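Local coordinates for protein PrgA (Enterococcus faecalis, PDB 6Z9K) that provides surface exclusion that protects enterococcal cells against unwanted conjugation, the piece described here being its extracellular CAP domain, which carries a magnesium ion, at residues A24-K29 with A36-T41; G15-P20 with K237-L242. All blocks are in the same frame, centred on the assembly; numbering follows the deposited sequence.

Contact 1. Residues A24-K29 with A36-T41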
loop_
_atom_site.group_PDB
_atom_site.type_symbol
_atom_site.label_atom_id
_atom_site.label_comp_id
_atom_site.label_asym_id
_atom_site.label_seq_id
_atom_site.Cartn_x
_atom_site.Cartn_y
_atom_site.Cartn_z
ATOM N N ALA A 24 -8.830 -5.574 12.841
ATOM C CA ALA A 24 -7.736 -4.596 12.777
ATOM C C ALA A 24 -6.831 -4.751 14.012
ATOM O O ALA A 24 -5.700 -4.266 13.951
ATOM C CB ALA A 24 -8.322 -3.213 12.666
ATOM N N ASP A 25 -7.268 -5.498 15.023
ATOM C CA ASP A 25 -6.498 -5.616 16.290
ATOM C C ASP A 25 -6.452 -7.083 16.700
ATOM O O ASP A 25 -6.430 -7.379 17.918
ATOM C CB ASP A 25 -7.101 -4.702 17.361
ATOM C CG ASP A 25 -8.564 -4.915 17.639
ATOM O OD1 ASP A 25 -9.168 -5.710 16.902
ATOM O OD2 ASP A 25 -9.082 -4.324 18.644
ATOM N N TYR A 26 -6.387 -7.995 15.738
ATOM C CA TYR A 26 -6.435 -9.445 16.049
ATOM C C TYR A 26 -5.268 -9.815 16.990
ATOM O O TYR A 26 -5.363 -10.822 17.723
ATOM C CB TYR A 26 -6.462 -10.285 14.773
ATOM C CG TYR A 26 -5.159 -10.436 14.015
ATOM C CD1 TYR A 26 -4.178 -11.331 14.432
ATOM C CD2 TYR A 26 -4.972 -9.766 12.822
ATOM C CE1 TYR A 26 -3.000 -11.491 13.721
ATOM C CE2 TYR A 26 -3.784 -9.906 12.110
ATOM C CZ TYR A 26 -2.811 -10.787 12.552
ATOM O OH TYR A 26 -1.659 -10.973 11.822
ATOM N N ASP A 27 -4.161 -9.066 16.910
ATOM C CA ASP A 27 -2.950 -9.386 17.716
ATOM C C ASP A 27 -3.234 -9.276 19.223
ATOM O O ASP A 27 -2.478 -9.913 20.028
ATOM C CB ASP A 27 -1.776 -8.490 17.275
ATOM C CG ASP A 27 -2.139 -7.031 17.361
ATOM O OD1 ASP A 27 -3.014 -6.591 16.591
ATOM O OD2 ASP A 27 -1.481 -6.318 18.161
ATOM N N THR A 28 -4.219 -8.493 19.634
ATOM C CA THR A 28 -4.615 -8.372 21.051
ATOM C C THR A 28 -5.965 -9.025 21.320
ATOM O O THR A 28 -6.197 -9.394 22.477
ATOM C CB THR A 28 -4.593 -6.921 21.510
ATOM O OG1 THR A 28 -5.352 -6.115 20.622
ATOM C CG2 THR A 28 -3.189 -6.368 21.609
ATOM N N LYS A 29 -6.818 -9.191 20.311
ATOM C CA LYS A 29 -8.132 -9.808 20.561
ATOM C C LYS A 29 -8.005 -11.323 20.668
ATOM O O LYS A 29 -8.855 -11.904 21.355
ATOM C CB LYS A 29 -9.145 -9.414 19.487
ATOM C CG LYS A 29 -9.458 -7.916 19.511
ATOM C CD LYS A 29 -10.911 -7.568 19.197
ATOM C CE LYS A 29 -11.253 -7.838 17.751
ATOM N NZ LYS A 29 -12.279 -6.915 17.220
ATOM N N ALA A 36 -1.584 -17.724 15.630
ATOM C CA ALA A 36 -0.731 -18.610 14.819
ATOM C C ALA A 36 -1.587 -19.183 13.691
ATOM O O ALA A 36 -1.128 -19.257 12.525
ATOM C CB ALA A 36 -0.084 -19.673 15.668
ATOM N N THR A 37 -2.785 -19.664 14.036
ATOM C CA THR A 37 -3.703 -20.332 13.082
ATOM C C THR A 37 -4.139 -19.327 12.024
ATOM O O THR A 37 -4.096 -19.650 10.839
ATOM C CB THR A 37 -4.917 -20.914 13.828
ATOM O OG1 THR A 37 -4.468 -22.006 14.641
ATOM C CG2 THR A 37 -5.989 -21.394 12.892
ATOM N N LEU A 38 -4.509 -18.124 12.438
ATOM C CA LEU A 38 -4.969 -17.053 11.524
ATOM C C LEU A 38 -3.868 -16.732 10.521
ATOM O O LEU A 38 -4.180 -16.595 9.295
ATOM C CB LEU A 38 -5.381 -15.803 12.293
ATOM C CG LEU A 38 -5.897 -14.618 11.470
ATOM C CD1 LEU A 38 -6.845 -13.768 12.293
ATOM C CD2 LEU A 38 -4.756 -13.730 10.980
ATOM N N GLU A 39 -2.653 -16.523 11.026
ATOM C CA GLU A 39 -1.559 -16.077 10.140
ATOM C C GLU A 39 -1.196 -17.220 9.190
ATOM O O GLU A 39 -1.005 -16.959 7.975
ATOM C CB GLU A 39 -0.402 -15.556 10.971
ATOM C CG GLU A 39 -0.772 -14.344 11.775
ATOM C CD GLU A 39 0.377 -13.604 12.416
ATOM O OE1 GLU A 39 1.483 -14.217 12.518
ATOM O OE2 GLU A 39 0.136 -12.495 12.873
ATOM N N LYS A 40 -1.150 -18.451 9.673
ATOM C CA LYS A 40 -0.775 -19.583 8.798
ATOM C C LYS A 40 -1.836 -19.748 7.698
ATOM O O LYS A 40 -1.467 -19.883 6.486
ATOM C CB LYS A 40 -0.607 -20.851 9.612
ATOM C CG LYS A 40 -0.230 -22.071 8.797
ATOM C CD LYS A 40 -0.217 -23.305 9.655
ATOM C CE LYS A 40 0.049 -24.572 8.862
ATOM N NZ LYS A 40 1.509 -24.833 8.897
ATOM N N THR A 41 -3.102 -19.641 8.071
ATOM C CA THR A 41 -4.255 -19.787 7.144
ATOM C C THR A 41 -4.149 -18.654 6.106
ATOM O O THR A 41 -4.262 -18.867 4.884
ATOM C CB THR A 41 -5.594 -19.672 7.889
ATOM O OG1 THR A 41 -5.657 -20.794 8.768
ATOM C CG2 THR A 41 -6.795 -19.666 6.972
#
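Tyr26 meets two consecutive residues of the 36-41 helical segment, Leu38 over one face of its ring and Glu39 at its hydroxyl end. CD2 of Leu38 stands over that face, 3.9 Å from the centroid of the Tyr26 ring, which meets the geometry of a CH-pi contact; the methyl is shifted toward the rim, closest to CZ. The second methyl, CD1, lies 4.1 Å from Tyr26 CG, so the leucine fork spans the ring from its root to its phenolic end. Tyr26 OH donates to Glu39 OE2 across 2.6 Å, a short bond that reaches the oxygen on its anti side, 22° out of the carboxylate plane. That oxygen lies in the plane of the ring, while the carboxylate itself is turned almost perpendicular to it, at 87°. Glu39 starts from a CB that does not face Tyr26, and its extended chain beyond CG (chi2 -169°) carries the carboxylate to the phenol. The backbones stay apart, with 9.0 Å between the CA atoms of Tyr26 and Leu38, leaving side chains to bridge the gap. In the next shell, Tyr183 OH also hydrogen-bonds Glu39 OE2, giving this one oxygen two phenolic partners, and Asp27 OD1 bonds His187 NE2. The contact therefore joins the one-turn helix 26-29 to helix 32-45, which follows it in the chain. Helix 184-189 adjoins it through Leu186, which touches Tyr26 and Asp27.

Contact 2. Residues G15-P20 with K237-L242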
loop_
_atom_site.group_PDB
_atom_site.type_symbol
_atom_site.label_atom_id
_atom_site.label_comp_id
_atom_site.label_asym_id
_atom_site.label_seq_id
_atom_site.Cartn_x
_atom_site.Cartn_y
_atom_site.Cartn_z
ATOM N N GLY A 15 -8.152 -9.492 -5.018
ATOM C CA GLY A 15 -8.626 -9.222 -3.654
ATOM C C GLY A 15 -7.909 -10.105 -2.649
ATOM O O GLY A 15 -7.628 -11.300 -2.929
ATOM N N ILE A 16 -7.622 -9.540 -1.498
ATOM C CA ILE A 16 -6.966 -10.276 -0.404
ATOM C C ILE A 16 -7.998 -11.156 0.278
ATOM O O ILE A 16 -9.096 -10.668 0.655
ATOM C CB ILE A 16 -6.245 -9.303 0.543
ATOM C CG1 ILE A 16 -5.156 -8.567 -0.245
ATOM C CG2 ILE A 16 -5.655 -10.054 1.724
ATOM C CD1 ILE A 16 -4.703 -7.342 0.442
ATOM N N ASN A 17 -7.647 -12.395 0.482
ATOM C CA ASN A 17 -8.609 -13.356 1.093
ATOM C C ASN A 17 -8.500 -13.283 2.612
ATOM O O ASN A 17 -7.397 -13.517 3.145
ATOM C CB ASN A 17 -8.310 -14.760 0.603
ATOM C CG ASN A 17 -8.424 -14.860 -0.902
ATOM O OD1 ASN A 17 -9.473 -14.501 -1.443
ATOM N ND2 ASN A 17 -7.351 -15.281 -1.565
ATOM N N LEU A 18 -9.575 -12.893 3.296
ATOM C CA LEU A 18 -9.473 -12.688 4.748
ATOM C C LEU A 18 -9.753 -14.011 5.423
ATOM O O LEU A 18 -10.669 -14.756 5.069
ATOM C CB LEU A 18 -10.433 -11.618 5.259
ATOM C CG LEU A 18 -10.249 -10.248 4.630
ATOM C CD1 LEU A 18 -11.194 -9.246 5.266
ATOM C CD2 LEU A 18 -8.818 -9.780 4.724
ATOM N N PRO A 19 -8.989 -14.312 6.478
ATOM C CA PRO A 19 -9.213 -15.527 7.261
ATOM C C PRO A 19 -10.309 -15.309 8.288
ATOM O O PRO A 19 -10.629 -14.164 8.648
ATOM C CB PRO A 19 -7.878 -15.687 7.989
ATOM C CG PRO A 19 -7.424 -14.275 8.211
ATOM C CD PRO A 19 -7.825 -13.542 6.944
ATOM N N PRO A 20 -10.899 -16.392 8.826
ATOM C CA PRO A 20 -11.796 -16.249 9.965
ATOM C C PRO A 20 -11.116 -15.583 11.152
ATOM O O PRO A 20 -9.899 -15.759 11.340
ATOM C CB PRO A 20 -12.181 -17.702 10.309
ATOM C CG PRO A 20 -11.879 -18.488 9.058
ATOM C CD PRO A 20 -10.657 -17.791 8.470
ATOM N N LYS A 237 -15.075 -4.195 -7.339
ATOM C CA LYS A 237 -16.137 -5.139 -6.881
ATOM C C LYS A 237 -15.456 -6.229 -6.062
ATOM O O LYS A 237 -14.375 -6.649 -6.481
ATOM C CB LYS A 237 -16.918 -5.712 -8.064
ATOM C CG LYS A 237 -18.226 -4.993 -8.373
ATOM C CD LYS A 237 -19.453 -5.884 -8.191
ATOM C CE LYS A 237 -20.770 -5.134 -8.201
ATOM N NZ LYS A 237 -21.316 -4.991 -9.575
ATOM N N SER A 238 -16.003 -6.602 -4.907
ATOM C CA SER A 238 -15.431 -7.663 -4.057
ATOM C C SER A 238 -15.652 -9.007 -4.752
ATOM O O SER A 238 -16.562 -9.097 -5.584
ATOM C CB SER A 238 -15.983 -7.678 -2.653
ATOM O OG SER A 238 -17.289 -8.253 -2.602
ATOM N N LYS A 239 -14.827 -10.000 -4.437
ATOM C CA LYS A 239 -15.039 -11.371 -4.959
ATOM C C LYS A 239 -16.416 -11.871 -4.544
ATOM O O LYS A 239 -17.115 -12.516 -5.372
ATOM C CB LYS A 239 -13.963 -12.297 -4.415
ATOM C CG LYS A 239 -12.689 -12.284 -5.228
ATOM C CD LYS A 239 -11.944 -13.608 -5.107
ATOM C CE LYS A 239 -10.856 -13.499 -4.086
ATOM N NZ LYS A 239 -9.970 -14.663 -4.189
ATOM N N GLU A 240 -16.796 -11.572 -3.311
ATOM C CA GLU A 240 -18.075 -12.019 -2.706
ATOM C C GLU A 240 -19.264 -11.396 -3.450
ATOM O O GLU A 240 -20.224 -12.161 -3.776
ATOM C CB GLU A 240 -18.048 -11.728 -1.197
ATOM C CG GLU A 240 -17.056 -12.589 -0.434
ATOM C CD GLU A 240 -15.603 -12.105 -0.427
ATOM O OE1 GLU A 240 -15.353 -10.982 -0.864
ATOM O OE2 GLU A 240 -14.710 -12.879 -0.015
ATOM N N GLU A 241 -19.196 -10.096 -3.777
ATOM C CA GLU A 241 -20.189 -9.403 -4.648
ATOM C C GLU A 241 -20.263 -10.102 -6.010
ATOM O O GLU A 241 -21.392 -10.365 -6.450
ATOM C CB GLU A 241 -19.858 -7.924 -4.850
ATOM C CG GLU A 241 -20.274 -7.041 -3.675
ATOM C CD GLU A 241 -19.410 -5.806 -3.433
ATOM O OE1 GLU A 241 -18.649 -5.405 -4.370
ATOM O OE2 GLU A 241 -19.483 -5.249 -2.293
ATOM N N LEU A 242 -19.123 -10.398 -6.640
ATOM C CA LEU A 242 -19.051 -11.022 -7.989
ATOM C C LEU A 242 -19.632 -12.435 -7.959
ATOM O O LEU A 242 -20.397 -12.759 -8.875
ATOM C CB LEU A 242 -17.606 -11.099 -8.480
ATOM C CG LEU A 242 -17.008 -9.798 -9.013
ATOM C CD1 LEU A 242 -15.733 -10.105 -9.800
ATOM C CD2 LEU A 242 -18.009 -9.026 -9.871
HETATM O O HOH W 1 -7.780 -13.072 -4.902
HETATM O O HOH W 2 -12.078 -13.603 -0.474
HETATM O O HOH W 3 -12.159 -12.416 2.089
#
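Gly15 and Lys239 bring the backbones within 6.9 Å, measured between their CA atoms, where the irregular chain 15-20 passes the first turn of the C-terminal helix. Direct contact rests on the lysine side chain. Its chain bends at chi3 (-98°), and NZ donates to Asn17 OD1 over 2.8 Å, in the carbonyl plane and on a lone pair, with a C=O...N angle of 124°. Water 1 accepts from the same NZ and lies 2.7 Å from Gly15 O, a possible water-mediated path to the loop. Water 2 links Asn17 OD1 to Glu240 OE2, so the amide oxygen has both an ammonium and a water as donors. The amide's other end is also fixed, as Asn17 ND2 bonds Met45 O; together these bonds define its flip. Within 237-242, Ser238 and Glu241 form a capping box: Glu241 N donates to Ser238 OG at 2.9 Å and Ser238 N to Glu241 OE1 at 3.0 Å, closing the helix start from which Lys239 projects. The contact thus ties the N-terminal segment to helix 239-245, with Arg168 of helix 160-176 bonded to Gly15 O and Lys90 of helix 70-90 paired with Glu240.

Contact 1 is nested along the chain inside the long loop that contact 2 closes, and their centres are 18 Å apart. They touch through the prolines of 15-20: Leu38 CG lies 3.6 Å from Pro19 CG, and Leu38 CD1 is 3.8 Å from Pro20 O. The leucine that covers the tyrosine ring in contact 1 thus also packs against the loop of contact 2. Relative to the magnesium site they differ. The side chain of Tyr26 is about 10 Å from that of His185, a metal-site residue together with Leu146, whereas contact 2 lies away from that site and joins the N-terminal loop of the modelled chain to its C-terminal helix.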